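Local coordinates for protein geranylgeranyl pyrophosphate synthase (Geoglobus acetivorans, PDB 5JFQ) that makes geranylgeranyl diphosphate, with some farnesyl diphosphate, by adding isopentenyl diphosphate units stepwise to dimethylallyl diphosphate in a magnesium-dependent reaction, at residues Ser183-Ala188 with Ser196-Leu201; Leu201-Ile206 with Lys295-Val300. All coordinates share one frame; numbering follows the deposited sequence.

Contact 1 of 2, residues Ser183-Ala188 with Ser196-Leu201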
ATOM      1  N   SER B 183      -6.985 -13.235   9.731  1.00 51.04           N
ATOM      2  CA  SER B 183      -6.564 -14.578   9.326  1.00 56.53           C
ATOM      3  C   SER B 183      -7.639 -15.616   9.637  1.00 58.71           C
ATOM      4  O   SER B 183      -8.039 -16.401   8.769  1.00 57.09           O
ATOM      5  CB  SER B 183      -5.260 -14.965  10.023  1.00 58.23           C
ATOM      6  OG  SER B 183      -4.278 -13.963   9.876  1.00 65.19           O
ATOM      7  N   ALA B 184      -8.112 -15.632  10.884  1.00 60.80           N
ATOM      8  CA  ALA B 184      -9.176 -16.543  11.290  1.00 62.66           C
ATOM      9  C   ALA B 184     -10.543 -16.036  10.859  1.00 60.62           C
ATOM     10  O   ALA B 184     -11.423 -16.830  10.502  1.00 56.46           O
ATOM     11  CB  ALA B 184      -9.143 -16.738  12.810  1.00 58.35           C
ATOM     12  N   SER B 185     -10.728 -14.720  10.883  1.00 59.45           N
ATOM     13  CA  SER B 185     -12.019 -14.153  10.537  1.00 56.12           C
ATOM     14  C   SER B 185     -12.368 -14.420   9.085  1.00 57.30           C
ATOM     15  O   SER B 185     -13.519 -14.733   8.774  1.00 59.77           O
ATOM     16  CB  SER B 185     -12.016 -12.652  10.802  1.00 60.08           C
ATOM     17  OG  SER B 185     -13.135 -12.274  11.567  1.00 59.72           O
ATOM     18  N   ILE B 186     -11.397 -14.321   8.180  1.00 58.53           N
ATOM     19  CA  ILE B 186     -11.738 -14.112   6.773  1.00 55.40           C
ATOM     20  C   ILE B 186     -12.472 -15.300   6.151  1.00 56.98           C
ATOM     21  O   ILE B 186     -13.334 -15.065   5.291  1.00 55.78           O
ATOM     22  CB  ILE B 186     -10.507 -13.695   5.941  1.00 53.07           C
ATOM     23  CG1 ILE B 186     -10.968 -13.024   4.637  1.00 54.32           C
ATOM     24  CG2 ILE B 186      -9.539 -14.843   5.673  1.00 49.31           C
ATOM     25  CD1 ILE B 186      -9.830 -12.567   3.726  1.00 49.95           C
ATOM     26  N   PRO B 187     -12.231 -16.566   6.536  1.00 58.40           N
ATOM     27  CA  PRO B 187     -13.066 -17.633   5.954  1.00 56.92           C
ATOM     28  C   PRO B 187     -14.530 -17.514   6.353  1.00 58.93           C
ATOM     29  O   PRO B 187     -15.417 -17.850   5.553  1.00 57.17           O
ATOM     30  CB  PRO B 187     -12.427 -18.928   6.486  1.00 55.83           C
ATOM     31  CG  PRO B 187     -11.063 -18.550   6.923  1.00 56.93           C
ATOM     32  CD  PRO B 187     -11.204 -17.138   7.431  1.00 56.66           C
ATOM     33  N   ALA B 188     -14.812 -17.034   7.567  1.00 54.21           N
ATOM     34  CA  ALA B 188     -16.190 -16.747   7.942  1.00 54.54           C
ATOM     35  C   ALA B 188     -16.778 -15.657   7.071  1.00 56.46           C
ATOM     36  O   ALA B 188     -17.983 -15.664   6.789  1.00 62.51           O
ATOM     37  CB  ALA B 188     -16.270 -16.337   9.409  1.00 57.39           C
ATOM     38  N   SER B 196     -21.971 -13.874  14.464  1.00 71.93           N
ATOM     39  CA  SER B 196     -21.501 -14.580  15.652  1.00 69.73           C
ATOM     40  C   SER B 196     -20.224 -15.355  15.363  1.00 66.74           C
ATOM     41  O   SER B 196     -19.286 -15.354  16.170  1.00 68.52           O
ATOM     42  CB  SER B 196     -22.583 -15.536  16.140  1.00 73.15           C
ATOM     43  OG  SER B 196     -22.729 -16.610  15.220  1.00 71.81           O
ATOM     44  N   VAL B 197     -20.181 -16.039  14.223  1.00 65.43           N
ATOM     45  CA  VAL B 197     -19.022 -16.853  13.885  1.00 66.65           C
ATOM     46  C   VAL B 197     -17.828 -15.967  13.536  1.00 70.08           C
ATOM     47  O   VAL B 197     -16.701 -16.211  13.988  1.00 66.98           O
ATOM     48  CB  VAL B 197     -19.395 -17.814  12.741  1.00 67.20           C
ATOM     49  CG1 VAL B 197     -18.261 -18.767  12.440  1.00 66.11           C
ATOM     50  CG2 VAL B 197     -20.653 -18.574  13.102  1.00 65.82           C
ATOM     51  N   GLU B 198     -18.063 -14.915  12.744  1.00 69.97           N
ATOM     52  CA  GLU B 198     -17.002 -13.980  12.375  1.00 66.22           C
ATOM     53  C   GLU B 198     -16.340 -13.391  13.613  1.00 65.32           C
ATOM     54  O   GLU B 198     -15.133 -13.555  13.830  1.00 60.97           O
ATOM     55  CB  GLU B 198     -17.575 -12.864  11.497  1.00 61.66           C
ATOM     56  CG  GLU B 198     -16.548 -12.121  10.662  1.00 53.43           C
ATOM     57  CD  GLU B 198     -17.091 -10.829  10.074  1.00 56.43           C
ATOM     58  OE1 GLU B 198     -18.296 -10.561  10.197  1.00 65.15           O
ATOM     59  OE2 GLU B 198     -16.308 -10.061   9.495  1.00 60.44           O
ATOM     60  N   LYS B 199     -17.127 -12.692  14.436  1.00 65.70           N
ATOM     61  CA  LYS B 199     -16.595 -12.097  15.652  1.00 65.12           C
ATOM     62  C   LYS B 199     -15.869 -13.132  16.497  1.00 68.19           C
ATOM     63  O   LYS B 199     -14.864 -12.814  17.143  1.00 66.23           O
ATOM     64  CB  LYS B 199     -17.726 -11.446  16.449  1.00 65.24           C
ATOM     65  N   ALA B 200     -16.336 -14.385  16.470  1.00 70.05           N
ATOM     66  CA  ALA B 200     -15.705 -15.427  17.274  1.00 66.68           C
ATOM     67  C   ALA B 200     -14.318 -15.766  16.745  1.00 61.82           C
ATOM     68  O   ALA B 200     -13.354 -15.838  17.511  1.00 65.48           O
ATOM     69  CB  ALA B 200     -16.592 -16.671  17.317  1.00 63.27           C
ATOM     70  N   LEU B 201     -14.196 -15.990  15.435  1.00 66.16           N
ATOM     71  CA  LEU B 201     -12.873 -16.238  14.873  1.00 60.88           C
ATOM     72  C   LEU B 201     -12.023 -14.989  14.935  1.00 65.97           C
ATOM     73  O   LEU B 201     -10.804 -15.071  15.118  1.00 65.05           O
ATOM     74  CB  LEU B 201     -12.991 -16.725  13.438  1.00 60.90           C
ATOM     75  CG  LEU B 201     -13.553 -18.139  13.354  1.00 66.99           C
ATOM     76  CD1 LEU B 201     -13.996 -18.469  11.934  1.00 61.60           C
ATOM     77  CD2 LEU B 201     -12.499 -19.117  13.846  1.00 60.42           C
TER

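Contact 2 of 2, residues Leu201-Ile206 with Lys295-Val300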
ATOM      1  N   LEU B 201     -14.196 -15.990  15.435  1.00 66.16           N
ATOM      2  CA  LEU B 201     -12.873 -16.238  14.873  1.00 60.88           C
ATOM      3  C   LEU B 201     -12.023 -14.989  14.935  1.00 65.97           C
ATOM      4  O   LEU B 201     -10.804 -15.071  15.118  1.00 65.05           O
ATOM      5  CB  LEU B 201     -12.991 -16.725  13.438  1.00 60.90           C
ATOM      6  CG  LEU B 201     -13.553 -18.139  13.354  1.00 66.99           C
ATOM      7  CD1 LEU B 201     -13.996 -18.469  11.934  1.00 61.60           C
ATOM      8  CD2 LEU B 201     -12.499 -19.117  13.846  1.00 60.42           C
ATOM      9  N   TRP B 202     -12.658 -13.830  14.782  1.00 66.67           N
ATOM     10  CA  TRP B 202     -11.977 -12.562  14.973  1.00 63.47           C
ATOM     11  C   TRP B 202     -11.351 -12.500  16.359  1.00 66.07           C
ATOM     12  O   TRP B 202     -10.122 -12.439  16.500  1.00 67.68           O
ATOM     13  CB  TRP B 202     -12.979 -11.423  14.755  1.00 64.25           C
ATOM     14  CG  TRP B 202     -12.456  -9.992  14.847  1.00 68.45           C
ATOM     15  CD1 TRP B 202     -12.841  -9.041  15.748  1.00 66.14           C
ATOM     16  CD2 TRP B 202     -11.494  -9.353  13.983  1.00 62.11           C
ATOM     17  NE1 TRP B 202     -12.174  -7.861  15.510  1.00 62.63           N
ATOM     18  CE2 TRP B 202     -11.350  -8.024  14.429  1.00 63.89           C
ATOM     19  CE3 TRP B 202     -10.750  -9.775  12.883  1.00 60.32           C
ATOM     20  CZ2 TRP B 202     -10.489  -7.122  13.814  1.00 59.44           C
ATOM     21  CZ3 TRP B 202      -9.903  -8.880  12.275  1.00 57.88           C
ATOM     22  CH2 TRP B 202      -9.776  -7.570  12.741  1.00 57.85           C
ATOM     23  N   ASN B 203     -12.190 -12.555  17.399  1.00 65.72           N
ATOM     24  CA  ASN B 203     -11.693 -12.439  18.767  1.00 66.18           C
ATOM     25  C   ASN B 203     -10.591 -13.455  19.045  1.00 66.55           C
ATOM     26  O   ASN B 203      -9.570 -13.126  19.662  1.00 62.49           O
ATOM     27  CB  ASN B 203     -12.851 -12.600  19.750  1.00 62.18           C
ATOM     28  CG  ASN B 203     -13.643 -11.313  19.934  1.00 63.21           C
ATOM     29  OD1 ASN B 203     -13.400 -10.320  19.254  1.00 60.65           O
ATOM     30  ND2 ASN B 203     -14.590 -11.326  20.864  1.00 65.80           N
ATOM     31  N   TYR B 204     -10.757 -14.683  18.555  1.00 63.62           N
ATOM     32  CA  TYR B 204      -9.695 -15.671  18.695  1.00 65.89           C
ATOM     33  C   TYR B 204      -8.389 -15.165  18.096  1.00 67.17           C
ATOM     34  O   TYR B 204      -7.328 -15.257  18.724  1.00 70.13           O
ATOM     35  CB  TYR B 204     -10.111 -16.977  18.033  1.00 64.54           C
ATOM     36  CG  TYR B 204      -8.959 -17.899  17.753  1.00 63.36           C
ATOM     37  CD1 TYR B 204      -8.506 -18.784  18.712  1.00 66.85           C
ATOM     38  CD2 TYR B 204      -8.331 -17.895  16.520  1.00 60.29           C
ATOM     39  CE1 TYR B 204      -7.454 -19.645  18.446  1.00 71.25           C
ATOM     40  CE2 TYR B 204      -7.283 -18.745  16.245  1.00 61.72           C
ATOM     41  CZ  TYR B 204      -6.848 -19.619  17.209  1.00 68.13           C
ATOM     42  OH  TYR B 204      -5.800 -20.465  16.940  1.00 72.68           O
ATOM     43  N   GLY B 205      -8.448 -14.625  16.877  1.00 63.15           N
ATOM     44  CA  GLY B 205      -7.228 -14.208  16.209  1.00 60.55           C
ATOM     45  C   GLY B 205      -6.545 -13.049  16.908  1.00 63.41           C
ATOM     46  O   GLY B 205      -5.322 -13.026  17.035  1.00 64.00           O
ATOM     47  N   ILE B 206      -7.320 -12.073  17.370  1.00 59.42           N
ATOM     48  CA  ILE B 206      -6.720 -10.945  18.065  1.00 64.33           C
ATOM     49  C   ILE B 206      -6.037 -11.416  19.331  1.00 66.56           C
ATOM     50  O   ILE B 206      -4.857 -11.127  19.571  1.00 65.84           O
ATOM     51  CB  ILE B 206      -7.776  -9.877  18.380  1.00 64.80           C
ATOM     52  CG1 ILE B 206      -8.228  -9.194  17.097  1.00 64.90           C
ATOM     53  CG2 ILE B 206      -7.239  -8.887  19.383  1.00 63.76           C
ATOM     54  CD1 ILE B 206      -9.657  -9.471  16.801  1.00 69.63           C
ATOM     55  N   LYS B 295      -9.268 -19.370  23.062  1.00 79.87           N
ATOM     56  CA  LYS B 295      -9.936 -20.668  23.097  1.00 77.56           C
ATOM     57  C   LYS B 295     -11.396 -20.513  23.498  1.00 77.20           C
ATOM     58  O   LYS B 295     -12.304 -20.862  22.739  1.00 76.89           O
ATOM     59  CB  LYS B 295      -9.223 -21.607  24.064  1.00 76.37           C
ATOM     60  CG  LYS B 295      -7.801 -21.939  23.703  1.00 79.82           C
ATOM     61  CD  LYS B 295      -7.016 -22.167  24.986  1.00 82.93           C
ATOM     62  CE  LYS B 295      -5.614 -22.648  24.712  1.00 80.30           C
ATOM     63  NZ  LYS B 295      -4.913 -22.952  25.982  1.00 74.50           N
ATOM     64  N   LYS B 296     -11.637 -19.966  24.692  1.00 77.05           N
ATOM     65  CA  LYS B 296     -13.003 -19.787  25.166  1.00 76.42           C
ATOM     66  C   LYS B 296     -13.841 -19.003  24.178  1.00 76.76           C
ATOM     67  O   LYS B 296     -15.074 -19.083  24.220  1.00 80.35           O
ATOM     68  CB  LYS B 296     -13.012 -19.083  26.523  1.00 76.05           C
ATOM     69  N   ASN B 297     -13.199 -18.251  23.287  1.00 76.82           N
ATOM     70  CA  ASN B 297     -13.935 -17.608  22.212  1.00 75.25           C
ATOM     71  C   ASN B 297     -14.202 -18.590  21.085  1.00 79.78           C
ATOM     72  O   ASN B 297     -15.307 -18.627  20.528  1.00 79.78           O
ATOM     73  CB  ASN B 297     -13.164 -16.398  21.701  1.00 70.23           C
ATOM     74  CG  ASN B 297     -14.059 -15.212  21.477  1.00 70.20           C
ATOM     75  OD1 ASN B 297     -14.806 -15.170  20.513  1.00 74.73           O
ATOM     76  ND2 ASN B 297     -14.016 -14.252  22.388  1.00 70.47           N
ATOM     77  N   LEU B 298     -13.206 -19.416  20.767  1.00 81.08           N
ATOM     78  CA  LEU B 298     -13.262 -20.391  19.680  1.00 79.39           C
ATOM     79  C   LEU B 298     -14.318 -21.475  19.903  1.00 83.14           C
ATOM     80  O   LEU B 298     -14.538 -22.305  19.010  1.00 85.10           O
ATOM     81  CB  LEU B 298     -11.869 -20.996  19.525  1.00 77.29           C
ATOM     82  CG  LEU B 298     -11.517 -21.851  18.324  1.00 76.89           C
ATOM     83  CD1 LEU B 298     -11.971 -21.140  17.078  1.00 78.37           C
ATOM     84  CD2 LEU B 298     -10.019 -22.070  18.319  1.00 72.17           C
ATOM     85  N   GLU B 299     -14.992 -21.445  21.058  1.00 86.20           N
ATOM     86  CA  GLU B 299     -15.977 -22.459  21.421  1.00 88.42           C
ATOM     87  C   GLU B 299     -17.254 -22.357  20.584  1.00 86.96           C
ATOM     88  O   GLU B 299     -17.946 -23.363  20.377  1.00 83.16           O
ATOM     89  CB  GLU B 299     -16.286 -22.326  22.916  1.00 82.75           C
ATOM     90  CG  GLU B 299     -17.486 -23.103  23.415  1.00 92.23           C
ATOM     91  CD  GLU B 299     -17.636 -23.009  24.921  1.00 97.62           C
ATOM     92  OE1 GLU B 299     -16.832 -22.271  25.542  1.00 95.82           O
ATOM     93  OE2 GLU B 299     -18.550 -23.672  25.474  1.00 98.14           O
ATOM     94  N   VAL B 300     -17.571 -21.159  20.091  1.00 80.36           N
ATOM     95  CA  VAL B 300     -18.746 -20.950  19.258  1.00 78.47           C
ATOM     96  C   VAL B 300     -18.714 -21.815  18.002  1.00 78.46           C
ATOM     97  O   VAL B 300     -19.760 -22.080  17.401  1.00 80.85           O
ATOM     98  CB  VAL B 300     -18.842 -19.436  18.960  1.00 76.74           C
ATOM     99  CG1 VAL B 300     -19.549 -19.145  17.647  1.00 69.22           C
ATOM    100  CG2 VAL B 300     -19.533 -18.724  20.124  1.00 71.07           C
TER

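Contact 1 of 2, residues Ser183-Ala188 with Ser196-Leu201
Leu201 is the main bump of this interface, and the hollow it fills is floored by the backbone carbonyl of Ala184 and bordered by two small methyls one helical turn apart. Its CB lies 3.9 Å from Ala184 CB, while the isobutyl group runs on over Ala184 O until CD1 comes within 4.0 Å of Ala188 CB. With CG anti to the carbonyl carbon (chi1 -71°), the branch leaves its own helix on the side of the backbone N and can follow that groove. In return, the Ala188 methyl pushes against the backbone of the second helix, 3.9 Å from Glu198 CA, and Val197 CG1 brushes it from beyond. Such small side chains let the local axes of the two segments approach to 7.8 Å, nearly antiparallel at 165°, in a helical hairpin of the all-alpha prenyltransferase fold. Helix 47-58 packs on the same groove: Ser55 OG bonds to Ala184 O, and Ser55 also touches Leu201. Beside the apolar ridge, Ser185 OG gives a weak hydrogen bond to the carbonyl of Glu198 (OG to O, 3.3 Å). The extended Glu198 side chain passes this hydroxyl with its CG, and its carboxylate forms a salt bridge with Lys139.

Contact 2 of 2, residues Leu201-Ile206 with Lys295-Val300
Tyr204 and Leu298 lie alongside each other and point the same way, each with its CG anti to its own backbone N (chi1 162° and -169°). The leucine's CD2 approaches the ring obliquely near its CD1 and CE1 atoms, 3.5 Å from Tyr204 CE1, and its CB stays close to Tyr204 CD1. The backbone N of Lys295 stands near the ring plane, at the edge, 4.5 Å from Tyr204 CD1. The other methyl of Leu298 turns to a different neighbour: CD1 lies 3.8 Å from Leu201 CD2, where the two branched chains meet at a slant. Leu298 therefore spreads its two methyls over an aromatic and an aliphatic partner one turn apart on helix 195-221.

Asn203 and Asn297 meet on another side of this small apolar patch. Both point their CB atoms across the gap, and the amide of Asn297 sits against the CB of Asn203, with Asn297 CG 3.4 Å from that carbon. The two amide planes are turned 75° apart, so the groups do not stack.

Helix 305-316 covers the Tyr204-Leu298 pair, with Leu310 and Val311 on Leu298 and Ala314 on Tyr204. Past the ring, the phenol OH is hydrogen-bonded to Leu310 O, and Lys295 NZ forms salt bridges with Glu292 and Asp315. The Tyr204, Leu298 and Leu201 part of the contact is thus hydrocarbon, with the asparagine pair as the polar part beside it: the tyrosine gives its ring to Leu298 and its polar end to a third helix, which ties helices 195-221, 280-298 and 305-316 together.

Overall arrangement
Helix 195-221 is common to both contacts, which follow one another along the chain with centres 8 Å apart on the same side of the centre of the chain. Contact 1 joins it to the preceding helix 165-190 across a short connection; contact 2 comes later and brings in the end of helix 280-298, 89 residues further on. Leu201 belongs to both, and Ala184 CB, 4.0 Å from Tyr204 CD2, also links them. The helix is therefore packed by a sequence neighbour and by helix 280-298, from late in the chain. Neither interface touches the second subunit. Arg48 probably binds isopentenyl diphosphate, as in related enzymes; its side chain is about 9 Å from that of Ala184.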